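Local atomic coordinates of angiotensin-converting enzyme (Anopheles gambiae, PDB entry 6S1Y), a protein that is a zinc metallopeptidase of the angiotensin-converting enzyme family that probably cleaves short peptides, and here holds a glutamyl-glutamate ligand beside its zinc ion. Residues D295-S299 with L300-K304; Q363-L366 with Q367-H370; Q506-R509 with A510-L514. All coordinates share one frame; numbering follows the deposited sequence.

Contact 1: D295-S299 with L300-K304. With NAG (2-acetamido-2-deoxy-beta-D-glucopyranose), chain C.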
# COMPACT_ATOMS: atom_id res chain seq x y z
N ASP A 295 17.86 0.84 -12.85
CA ASP A 295 19.20 1.40 -12.64
C ASP A 295 19.48 1.68 -11.17
O ASP A 295 20.60 1.47 -10.69
CB ASP A 295 19.37 2.69 -13.44
CG ASP A 295 20.71 3.36 -13.18
OD1 ASP A 295 21.75 2.82 -13.65
OD2 ASP A 295 20.73 4.42 -12.51
N PHE A 296 18.48 2.19 -10.44
CA PHE A 296 18.71 2.48 -9.03
C PHE A 296 19.05 1.19 -8.28
O PHE A 296 20.03 1.14 -7.53
CB PHE A 296 17.49 3.18 -8.43
CG PHE A 296 17.78 3.95 -7.18
CD1 PHE A 296 18.23 3.31 -6.04
CD2 PHE A 296 17.59 5.32 -7.13
CE1 PHE A 296 18.50 4.01 -4.89
CE2 PHE A 296 17.85 6.03 -5.97
CZ PHE A 296 18.30 5.37 -4.85
N PHE A 297 18.29 0.13 -8.52
CA PHE A 297 18.56 -1.14 -7.85
C PHE A 297 19.93 -1.71 -8.26
O PHE A 297 20.66 -2.25 -7.42
CB PHE A 297 17.46 -2.16 -8.17
CG PHE A 297 16.24 -2.02 -7.29
CD1 PHE A 297 16.28 -2.43 -5.96
CD2 PHE A 297 15.06 -1.51 -7.80
CE1 PHE A 297 15.15 -2.31 -5.14
CE2 PHE A 297 13.92 -1.40 -6.98
CZ PHE A 297 13.98 -1.80 -5.65
N THR A 298 20.29 -1.60 -9.54
CA THR A 298 21.61 -2.10 -9.96
C THR A 298 22.72 -1.26 -9.34
O THR A 298 23.75 -1.81 -8.91
CB THR A 298 21.73 -2.12 -11.49
OG1 THR A 298 21.55 -0.80 -12.02
CG2 THR A 298 20.67 -3.03 -12.11
N SER A 299 22.53 0.06 -9.24
CA SER A 299 23.49 0.90 -8.53
C SER A 299 23.73 0.43 -7.10
O SER A 299 24.74 0.82 -6.50
CB SER A 299 23.01 2.35 -8.50
OG SER A 299 22.17 2.57 -7.37
N LEU A 300 22.82 -0.35 -6.53
CA LEU A 300 22.98 -0.86 -5.17
C LEU A 300 23.55 -2.28 -5.14
O LEU A 300 23.46 -2.96 -4.11
CB LEU A 300 21.65 -0.84 -4.42
CG LEU A 300 20.95 0.51 -4.24
CD1 LEU A 300 19.54 0.33 -3.67
CD2 LEU A 300 21.75 1.43 -3.34
N ASN A 301 24.12 -2.75 -6.26
CA ASN A 301 24.60 -4.13 -6.37
C ASN A 301 23.49 -5.13 -6.07
O ASN A 301 23.69 -6.15 -5.42
CB ASN A 301 25.79 -4.39 -5.44
CG ASN A 301 26.58 -5.63 -5.85
OD1 ASN A 301 26.84 -5.85 -7.03
ND2 ASN A 301 26.97 -6.45 -4.87
N MET A 302 22.30 -4.83 -6.57
CA MET A 302 21.13 -5.69 -6.43
C MET A 302 20.73 -6.17 -7.81
O MET A 302 21.21 -5.68 -8.82
CB MET A 302 19.98 -4.93 -5.72
CG MET A 302 20.35 -4.52 -4.26
SD MET A 302 19.05 -3.67 -3.28
CE MET A 302 17.98 -5.05 -2.90
N THR A 303 19.80 -7.14 -7.85
CA THR A 303 19.57 -7.89 -9.07
C THR A 303 18.93 -7.04 -10.15
O THR A 303 17.92 -6.38 -9.91
CB THR A 303 18.69 -9.11 -8.79
OG1 THR A 303 19.33 -9.94 -7.81
CG2 THR A 303 18.44 -9.89 -10.08
N LYS A 304 19.52 -7.08 -11.35
CA LYS A 304 18.94 -6.46 -12.53
C LYS A 304 17.68 -7.21 -12.95
O LYS A 304 17.57 -8.42 -12.76
CB LYS A 304 19.96 -6.48 -13.68
CG LYS A 304 19.53 -5.75 -14.95
CD LYS A 304 20.14 -6.39 -16.20
CE LYS A 304 20.83 -5.36 -17.09
NZ LYS A 304 20.03 -4.11 -17.29
C1 NAG C . 27.75 -7.65 -5.07
C2 NAG C . 29.07 -7.47 -4.32
C3 NAG C . 29.93 -8.74 -4.43
C4 NAG C . 29.14 -9.98 -4.01
C5 NAG C . 27.82 -10.03 -4.78
C6 NAG C . 26.90 -11.15 -4.33
C7 NAG C . 30.05 -5.23 -4.11
C8 NAG C . 30.79 -4.13 -4.80
N2 NAG C . 29.80 -6.32 -4.84
O3 NAG C . 31.06 -8.58 -3.58
O4 NAG C . 29.91 -11.15 -4.24
O5 NAG C . 27.08 -8.81 -4.60
O6 NAG C . 25.68 -11.14 -5.06
O7 NAG C . 29.70 -5.13 -2.93
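M302 folds back on F297 where helix 286-299 gives way to a loop. With CG anti to its own carbonyl carbon (chi1 -64°) and the chain extended at the next bond, SD of M302 stands 4.0 Å from F297 CD1. The approach is from the rim: SD lies 86° off the ring normal, an edge-on Met-aromatic contact and not one over the face. Next to it in sequence, F296 is met by L300 in a similar way, L300 CD1 lying near the plane of the ring and 4.0 Å from F296 CE1. The backbone beneath forms a Schellman motif, with N301 as its C-prime residue at positive phi (57°). M302 N donates to F297 O (3.2 Å) and N301 N to T298 O (2.8 Å). F297 O also accepts from L300 N, the two donors arriving from opposite faces of its carbonyl plane. Two hydroxyls turn back to carbonyls of the last turn: T298 OG1 donates to D295 O, and S299 OG to F296 O at 2.6 Å. S299 OG is also hydrogen-bonded to Q534 N. T298 CG2 also rests against K304 CB at 3.9 Å. The N301 CB leaves on the side away from 295-299, and the side chain carries the glycan, its ND2 bonded covalently to NAG C1 (1.4 Å), while K543 NZ and N540 ND2 hydrogen-bond the sugar.

Contact 2: Q363-L366 with Q367-H370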
# COMPACT_ATOMS: atom_id res chain seq x y z
N GLN A 363 12.05 -6.78 -6.78
CA GLN A 363 13.38 -7.04 -6.24
C GLN A 363 13.31 -8.01 -5.07
O GLN A 363 14.17 -8.88 -4.91
CB GLN A 363 14.03 -5.74 -5.81
CG GLN A 363 15.45 -5.90 -5.28
CD GLN A 363 16.43 -6.38 -6.35
OE1 GLN A 363 17.35 -7.15 -6.05
NE2 GLN A 363 16.24 -5.91 -7.58
N TYR A 364 12.30 -7.87 -4.21
CA TYR A 364 12.18 -8.79 -3.09
C TYR A 364 11.97 -10.20 -3.62
O TYR A 364 12.64 -11.15 -3.19
CB TYR A 364 11.03 -8.33 -2.19
CG TYR A 364 11.12 -8.63 -0.70
CD1 TYR A 364 11.98 -9.60 -0.19
CD2 TYR A 364 10.31 -7.93 0.20
CE1 TYR A 364 12.03 -9.86 1.20
CE2 TYR A 364 10.35 -8.17 1.57
CZ TYR A 364 11.20 -9.14 2.07
OH TYR A 364 11.20 -9.35 3.44
N TYR A 365 11.04 -10.36 -4.58
CA TYR A 365 10.85 -11.65 -5.24
C TYR A 365 12.19 -12.22 -5.70
O TYR A 365 12.52 -13.37 -5.40
CB TYR A 365 9.89 -11.50 -6.44
CG TYR A 365 8.46 -11.03 -6.14
CD1 TYR A 365 7.87 -11.20 -4.89
CD2 TYR A 365 7.71 -10.40 -7.13
CE1 TYR A 365 6.58 -10.77 -4.64
CE2 TYR A 365 6.41 -9.97 -6.89
CZ TYR A 365 5.85 -10.16 -5.65
OH TYR A 365 4.56 -9.72 -5.43
N LEU A 366 12.98 -11.42 -6.43
CA LEU A 366 14.23 -11.92 -6.98
C LEU A 366 15.21 -12.31 -5.89
O LEU A 366 15.95 -13.28 -6.04
CB LEU A 366 14.86 -10.89 -7.92
CG LEU A 366 14.02 -10.63 -9.18
CD1 LEU A 366 14.51 -9.39 -9.91
CD2 LEU A 366 14.04 -11.85 -10.14
N GLN A 367 15.20 -11.60 -4.76
CA GLN A 367 16.18 -11.86 -3.71
C GLN A 367 15.89 -13.14 -2.93
O GLN A 367 16.82 -13.73 -2.37
CB GLN A 367 16.25 -10.68 -2.73
CG GLN A 367 16.89 -9.43 -3.32
CD GLN A 367 18.38 -9.62 -3.59
OE1 GLN A 367 19.09 -10.21 -2.78
NE2 GLN A 367 18.85 -9.11 -4.72
N TYR A 368 14.64 -13.57 -2.84
CA TYR A 368 14.35 -14.77 -2.07
C TYR A 368 13.83 -15.94 -2.91
O TYR A 368 13.39 -16.94 -2.35
CB TYR A 368 13.37 -14.45 -0.92
CG TYR A 368 11.96 -13.95 -1.24
CD1 TYR A 368 11.14 -14.62 -2.15
CD2 TYR A 368 11.43 -12.84 -0.57
CE1 TYR A 368 9.84 -14.17 -2.41
CE2 TYR A 368 10.14 -12.39 -0.83
CZ TYR A 368 9.34 -13.06 -1.74
OH TYR A 368 8.06 -12.61 -1.98
N GLN A 369 13.91 -15.84 -4.24
CA GLN A 369 13.37 -16.90 -5.09
C GLN A 369 14.13 -18.22 -4.97
O GLN A 369 13.60 -19.25 -5.40
CB GLN A 369 13.35 -16.45 -6.55
CG GLN A 369 14.70 -16.18 -7.17
CD GLN A 369 14.57 -15.85 -8.65
OE1 GLN A 369 13.49 -15.98 -9.22
NE2 GLN A 369 15.65 -15.42 -9.26
N HIS A 370 15.33 -18.22 -4.39
CA HIS A 370 16.06 -19.45 -4.12
C HIS A 370 15.55 -20.19 -2.89
O HIS A 370 16.01 -21.29 -2.62
CB HIS A 370 17.54 -19.15 -3.92
CG HIS A 370 17.81 -18.39 -2.65
ND1 HIS A 370 17.85 -17.01 -2.60
CD2 HIS A 370 17.99 -18.83 -1.38
CE1 HIS A 370 18.08 -16.63 -1.36
NE2 HIS A 370 18.17 -17.71 -0.59
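Y364 and Y368, one helical turn apart, set their rings obliquely, with planes at 55° and centroids 5.1 Å apart. Y364 CD1 comes to 3.3 Å from Y368 CD2, a tight touch between ring carbons. The Y368 ring gets there because its CG sits between backbone N and carbonyl carbon (chi1 63°), which folds the ring back over the preceding turn. One of its faces consequently lies on the backbone: Y364 O is beneath the rim, and Y365 CA makes a CH-pi contact 4.2 Å from the centroid, 21° off the normal. Y365 runs alongside Y368 in the same direction and receives Y368 OH at its edge, 3.2 Å from Y365 CD1. The phenol oxygens are hydrogen-bonded outside the segments: Y368 OH to H384 NE2, Y365 OH to A330 O and Y364 OH to A379 N. On another side of the helix, Q367 NE2 donates to Q363 OE1 at 2.8 Å, with the amide planes nearly coplanar and the bond nearly straight down the acceptor's C=O. Q363 NE2 is held in turn by T303 O, which fixes which way round that amide sits. The contact lies near the C-terminal end of helix 349-368, which carries the zinc ligands H357 and H361; Y364 packs on helices 381-395 and 536-547, while Y365 and Y368 touch D332 of strand 329-332.

Contact 3: Q506-R509 with A510-L514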
# COMPACT_ATOMS: atom_id res chain seq x y z
N GLN A 506 12.86 3.53 9.41
CA GLN A 506 13.94 2.80 10.08
C GLN A 506 14.92 2.22 9.07
O GLN A 506 16.13 2.34 9.24
CB GLN A 506 13.34 1.70 10.95
CG GLN A 506 12.43 2.23 12.05
CD GLN A 506 11.85 1.16 12.92
OE1 GLN A 506 10.66 0.81 12.81
NE2 GLN A 506 12.66 0.63 13.82
N PHE A 507 14.41 1.62 7.99
CA PHE A 507 15.26 1.10 6.92
C PHE A 507 16.04 2.23 6.25
O PHE A 507 17.26 2.12 6.03
CB PHE A 507 14.41 0.36 5.89
CG PHE A 507 13.72 -0.89 6.41
CD1 PHE A 507 14.11 -1.50 7.58
CD2 PHE A 507 12.70 -1.47 5.68
CE1 PHE A 507 13.49 -2.66 8.01
CE2 PHE A 507 12.07 -2.63 6.11
CZ PHE A 507 12.46 -3.22 7.28
N HIS A 508 15.36 3.32 5.91
CA HIS A 508 16.02 4.46 5.27
C HIS A 508 17.14 5.01 6.14
O HIS A 508 18.21 5.35 5.64
CB HIS A 508 14.98 5.54 4.98
CG HIS A 508 15.53 6.80 4.38
ND1 HIS A 508 16.06 6.85 3.12
CD2 HIS A 508 15.56 8.07 4.85
CE1 HIS A 508 16.41 8.09 2.83
NE2 HIS A 508 16.13 8.85 3.87
N ARG A 509 16.90 5.13 7.44
CA ARG A 509 17.92 5.67 8.34
C ARG A 509 19.14 4.76 8.35
O ARG A 509 20.28 5.25 8.30
CB ARG A 509 17.35 5.81 9.75
CG ARG A 509 18.38 6.22 10.81
CD ARG A 509 17.73 6.63 12.12
NE ARG A 509 17.05 5.52 12.77
CZ ARG A 509 16.33 5.63 13.88
NH1 ARG A 509 16.20 6.81 14.48
NH2 ARG A 509 15.74 4.56 14.39
N ALA A 510 18.93 3.45 8.43
CA ALA A 510 20.04 2.51 8.43
C ALA A 510 20.80 2.55 7.11
O ALA A 510 22.03 2.50 7.10
CB ALA A 510 19.52 1.10 8.72
N ALA A 511 20.09 2.67 6.00
CA ALA A 511 20.79 2.66 4.71
C ALA A 511 21.57 3.95 4.49
O ALA A 511 22.66 3.92 3.91
CB ALA A 511 19.80 2.44 3.57
N CYS A 512 21.02 5.08 4.92
CA CYS A 512 21.75 6.34 4.83
C CYS A 512 22.99 6.31 5.71
O CYS A 512 24.06 6.77 5.30
CB CYS A 512 20.84 7.51 5.21
SG CYS A 512 19.38 7.66 4.14
N ALA A 513 22.87 5.76 6.92
CA ALA A 513 24.04 5.60 7.77
C ALA A 513 25.15 4.83 7.05
O ALA A 513 26.30 5.30 6.95
CB ALA A 513 23.64 4.88 9.05
N LEU A 514 24.81 3.65 6.52
CA LEU A 514 25.77 2.84 5.77
C LEU A 514 26.34 3.57 4.57
O LEU A 514 27.49 3.31 4.19
CB LEU A 514 25.09 1.54 5.30
CG LEU A 514 24.69 0.57 6.40
CD1 LEU A 514 23.76 -0.49 5.84
CD2 LEU A 514 25.90 -0.09 7.04
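The C-terminal turns of helix 495-514 carry one half of a disulfide, C512-C530, and the contact is built round that cysteine and H508, one turn earlier. The sulfur of C512 lies over one face of the imidazole, 3.5 Å from the ring centroid and 19° off the normal. It is displaced toward the rim, where its nearest ring atom is H508 CE1 at 3.3 Å from SG. Two torsions bring this about: H508 CG is anti to its backbone N (chi1 177°), while C512 SG is anti to its carbonyl carbon (chi1 -60°), beside the backbone N, which directs the sulfur back along the helix. Regular i to i+4 hydrogen bonds form the frame, among them A511 N to F507 O at 2.9 Å and A513 N to R509 O at 3.0 Å. A510 N likewise donates to Q506 O, and the A510 methyl lies close on the backbone, its CB 3.6 Å from Q506 O. F507 meets F383 edge-to-face, and Q506 hydrogen-bonds S568 N and K566 O through its amide. H508 NE2 is hydrogen-bonded to L527 O, while the sulfur occupies one face of the ring. The helix is thus tied to residues L527 and C530 in two ways, by the covalent C512-C530 link and by the hydrogen bond from the adjoining ring. That bond to a carbonyl acceptor implies a proton on H508 NE2.

Overall arrangement
From the N terminus, contact 1 comes first, ending helix 286-299 and leading toward helix 307-312. Contact 2 follows near the end of the zinc-binding helix 349-368, and contact 3 on helix 495-514. Each is confined to one continuous run, so they stand in series, with none nesting or crossing. Contacts 1 and 2 meet directly: F297 CE1 lies 3.6 Å from Q363 CG and M302 CB 3.5 Å from Q363 OE1, so the end of helix 286-299 and the loop after it lie against helix 349-368. Contact 3 touches neither, its nearest atoms lying about 7 Å from each. Helices 381-395 and 536-547 receive side chains from all three and connect these parts of the mainly helical fold.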